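Local coordinates for endo-xylogalacturonan hydrolase A (Aspergillus tubingensis, PDB 4C2L), which cleaves the xylose-substituted galacturonan backbone of xylogalacturonan, a component of the hairy regions of pectin, as a secreted family 28 glycoside hydrolase, at residues Val199-Val204 with Asp225-Thr230. Residues are numbered along the deposited sequence; the frame is centred on the assembly and turned at random.
With NAG (2-acetamido-2-deoxy-beta-D-glucopyranose), chain D.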
ATOM      1  N   VAL A 199      -3.377  11.812  -5.184  1.00 14.81           N
ATOM      2  CA  VAL A 199      -2.280  11.199  -4.448  1.00 14.29           C
ATOM      3  C   VAL A 199      -1.232  10.765  -5.470  1.00 14.19           C
ATOM      4  O   VAL A 199      -1.565  10.157  -6.496  1.00 13.85           O
ATOM      5  CB  VAL A 199      -2.765   9.985  -3.621  1.00 14.04           C
ATOM      6  CG1 VAL A 199      -1.590   9.245  -2.992  1.00 14.43           C
ATOM      7  CG2 VAL A 199      -3.741  10.438  -2.533  1.00 14.58           C
ATOM      8  N   THR A 200       0.026  11.088  -5.191  1.00 13.58           N
ATOM      9  CA  THR A 200       1.135  10.659  -6.038  1.00 14.16           C
ATOM     10  C   THR A 200       2.160   9.900  -5.202  1.00 13.68           C
ATOM     11  O   THR A 200       2.512  10.322  -4.091  1.00 13.54           O
ATOM     12  CB  THR A 200       1.811  11.855  -6.736  1.00 15.12           C
ATOM     13  OG1 THR A 200       0.860  12.505  -7.592  1.00 17.58           O
ATOM     14  CG2 THR A 200       3.005  11.391  -7.594  1.00 16.25           C
ATOM     15  N   ILE A 201       2.623   8.783  -5.745  1.00 12.60           N
ATOM     16  CA  ILE A 201       3.649   7.972  -5.106  1.00 12.52           C
ATOM     17  C   ILE A 201       4.732   7.822  -6.156  1.00 13.52           C
ATOM     18  O   ILE A 201       4.469   7.297  -7.235  1.00 12.78           O
ATOM     19  CB  ILE A 201       3.108   6.575  -4.724  1.00 12.42           C
ATOM     20  CG1 ILE A 201       1.999   6.708  -3.684  1.00 12.00           C
ATOM     21  CG2 ILE A 201       4.235   5.688  -4.180  1.00 12.25           C
ATOM     22  CD1 ILE A 201       1.127   5.477  -3.564  1.00 12.61           C
ATOM     23  N   THR A 202       5.941   8.291  -5.853  1.00 13.87           N
ATOM     24  CA  THR A 202       6.977   8.276  -6.887  1.00 14.51           C
ATOM     25  C   THR A 202       8.356   8.049  -6.316  1.00 14.62           C
ATOM     26  O   THR A 202       8.699   8.600  -5.255  1.00 13.74           O
ATOM     27  CB  THR A 202       6.925   9.560  -7.757  1.00 16.23           C
ATOM     28  OG1 THR A 202       7.896   9.457  -8.809  1.00 18.68           O
ATOM     29  CG2 THR A 202       7.207  10.819  -6.916  1.00 17.96           C
ATOM     30  N   GLU A 203       9.131   7.236  -7.027  1.00 14.60           N
ATOM     31  CA  GLU A 203      10.519   6.913  -6.662  1.00 15.95           C
ATOM     32  C   GLU A 203      10.575   6.316  -5.260  1.00 15.61           C
ATOM     33  O   GLU A 203      11.196   6.852  -4.336  1.00 15.11           O
ATOM     34  CB  GLU A 203      11.429   8.132  -6.816  1.00 17.81           C
ATOM     35  CG  GLU A 203      11.471   8.638  -8.258  1.00 20.41           C
ATOM     36  CD  GLU A 203      12.214   7.721  -9.224  1.00 23.66           C
ATOM     37  OE1 GLU A 203      13.046   6.896  -8.786  1.00 26.22           O
ATOM     38  OE2 GLU A 203      11.978   7.846 -10.461  1.00 26.94           O
ATOM     39  N   VAL A 204       9.865   5.211  -5.100  1.00 14.94           N
ATOM     40  CA  VAL A 204       9.840   4.522  -3.810  1.00 14.59           C
ATOM     41  C   VAL A 204      10.302   3.078  -3.970  1.00 14.46           C
ATOM     42  O   VAL A 204      10.132   2.472  -5.041  1.00 14.13           O
ATOM     43  CB  VAL A 204       8.444   4.593  -3.115  1.00 15.28           C
ATOM     44  CG1 VAL A 204       7.980   6.031  -2.980  1.00 15.45           C
ATOM     45  CG2 VAL A 204       7.412   3.767  -3.850  1.00 17.10           C
ATOM     46  N   ASP A 225       4.425   6.420  -9.990  1.00 14.71           N
ATOM     47  CA  ASP A 225       5.435   6.509 -11.069  1.00 15.97           C
ATOM     48  C   ASP A 225       6.808   6.119 -10.538  1.00 15.63           C
ATOM     49  O   ASP A 225       7.399   6.881  -9.781  1.00 17.01           O
ATOM     50  CB  ASP A 225       5.457   7.946 -11.592  1.00 17.43           C
ATOM     51  CG  ASP A 225       6.378   8.135 -12.791  1.00 20.32           C
ATOM     52  OD1 ASP A 225       7.325   7.336 -12.996  1.00 20.17           O
ATOM     53  OD2 ASP A 225       6.137   9.108 -13.539  1.00 23.89           O
ATOM     54  N   THR A 226       7.297   4.955 -10.958  1.00 15.14           N
ATOM     55  CA  THR A 226       8.616   4.420 -10.583  1.00 15.08           C
ATOM     56  C   THR A 226       8.618   3.875  -9.160  1.00 15.42           C
ATOM     57  O   THR A 226       8.778   4.607  -8.175  1.00 15.56           O
ATOM     58  CB  THR A 226       9.774   5.420 -10.807  1.00 15.94           C
ATOM     59  OG1 THR A 226       9.621   6.036 -12.089  1.00 16.91           O
ATOM     60  CG2 THR A 226      11.136   4.699 -10.730  1.00 16.53           C
ATOM     61  N   ILE A 227       8.428   2.574  -9.073  1.00 14.74           N
ATOM     62  CA  ILE A 227       8.337   1.916  -7.794  1.00 14.92           C
ATOM     63  C   ILE A 227       8.965   0.546  -7.924  1.00 15.43           C
ATOM     64  O   ILE A 227       8.848  -0.120  -8.970  1.00 15.60           O
ATOM     65  CB  ILE A 227       6.864   1.863  -7.300  1.00 14.81           C
ATOM     66  CG1 ILE A 227       6.776   1.221  -5.916  1.00 14.80           C
ATOM     67  CG2 ILE A 227       5.967   1.111  -8.293  1.00 14.87           C
ATOM     68  CD1 ILE A 227       5.478   1.561  -5.197  1.00 15.55           C
ATOM     69  N   SER A 228       9.686   0.148  -6.882  1.00 15.46           N
ATOM     70  CA  SER A 228      10.215  -1.195  -6.800  0.80 16.70           C
ATOM     71  C   SER A 228       9.625  -1.875  -5.573  1.00 16.85           C
ATOM     72  O   SER A 228       9.613  -1.295  -4.487  1.00 16.40           O
ATOM     73  CB  SER A 228      11.742  -1.152  -6.693  0.80 17.96           C
ATOM     74  OG  SER A 228      12.230  -2.451  -6.447  0.80 20.80           O
ATOM     75  N   CYS A 229       9.139  -3.096  -5.757  1.00 17.01           N
ATOM     76  CA  CYS A 229       8.500  -3.861  -4.676  1.00 18.13           C
ATOM     77  C   CYS A 229       9.072  -5.271  -4.639  1.00 17.39           C
ATOM     78  O   CYS A 229       9.074  -5.976  -5.659  1.00 17.65           O
ATOM     79  CB  CYS A 229       6.984  -3.967  -4.894  1.00 21.17           C
ATOM     80  SG  CYS A 229       6.170  -2.452  -5.474  1.00 29.12           S
ATOM     81  N   THR A 230       9.522  -5.697  -3.464  1.00 16.08           N
ATOM     82  CA  THR A 230      10.096  -7.032  -3.300  1.00 15.32           C
ATOM     83  C   THR A 230       9.343  -7.791  -2.222  1.00 15.05           C
ATOM     84  O   THR A 230       9.225  -7.309  -1.101  1.00 14.61           O
ATOM     85  CB  THR A 230      11.592  -6.950  -2.914  1.00 15.55           C
ATOM     86  OG1 THR A 230      12.310  -6.246  -3.929  1.00 16.20           O
ATOM     87  CG2 THR A 230      12.184  -8.324  -2.768  1.00 15.34           C
TER
HETATM   88  C1  NAG D 411      13.873 -13.416  -4.677  1.00 28.15           C
HETATM   89  C2  NAG D 411      15.006 -12.964  -3.768  1.00 31.72           C
HETATM   90  C3  NAG D 411      16.272 -13.798  -3.980  1.00 33.82           C
HETATM   91  C4  NAG D 411      15.959 -15.286  -3.908  1.00 34.94           C
HETATM   92  C5  NAG D 411      14.844 -15.582  -4.913  1.00 35.18           C
HETATM   93  C6  NAG D 411      14.474 -17.061  -4.948  1.00 35.59           C
HETATM   94  C7  NAG D 411      15.365 -10.609  -3.245  1.00 33.37           C
HETATM   95  C8  NAG D 411      15.762  -9.295  -3.846  1.00 33.12           C
HETATM   96  N2  NAG D 411      15.342 -11.606  -4.113  1.00 32.81           N
HETATM   97  O3  NAG D 411      17.219 -13.426  -3.002  1.00 35.63           O
HETATM   98  O4  NAG D 411      17.114 -16.050  -4.209  1.00 39.37           O
HETATM   99  O5  NAG D 411      13.691 -14.814  -4.567  1.00 31.33           O
HETATM  100  O6  NAG D 411      14.021 -17.441  -3.670  1.00 40.19           O
HETATM  101  O7  NAG D 411      15.093 -10.733  -2.045  1.00 35.39           O
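Asp225 O is gripped by two donors from the neighbouring coil. Thr202 OG1 donates to Asp225 O at 2.8 Å, in the carbonyl plane. The longer bond from Glu203 N to Asp225 O, 3.3 Å, comes in tilted from that plane. The threonine hydroxyl gets there because OG1 stands anti to its backbone N (chi1 -176°), which carries it beside the carbonyl carbon and over to the next strand. Both chains turn a corner here, at Glu203 and Thr226, both with positive phi. On one side of the bend, Asp225 N binds Ile201 O at 2.9 Å; beyond it, Ser228 N binds Val204 O at 3.0 Å. These two bonds fix the parallel register of Thr202 with Asp225 and of Val204 with Ile227. At the corner itself Thr226 O receives weak bonds from the backbone N of both Glu203 and Val204.

Outside the bend, the carboxylate of Glu203 folds back over the side chain of Thr226, Glu203 OE2 lying 3.3 Å from Thr226 CG2. The hydroxyl of Thr226 is directed instead to Asp225, where Thr226 OG1 donates to the anti side of Asp225 OD1 at 2.8 Å. Val204 and Ile227 are buried on the inward face: Val204 CG2 presses on Ile227 CD1 at 3.2 Å, tighter than ordinary van der Waals contact, and Ile227 also packs on Val213 and Ala256. Such stacking of bent parallel strands is characteristic of the right-handed beta-helix of family 28. The bonding pattern is consistent with a side-chain hydroxyl supplementing main-chain pairing that is weak at the corner, while apolar packing continues through the interior; the two acidic groups outside, Glu203 and Asp225, probably repel each other mildly.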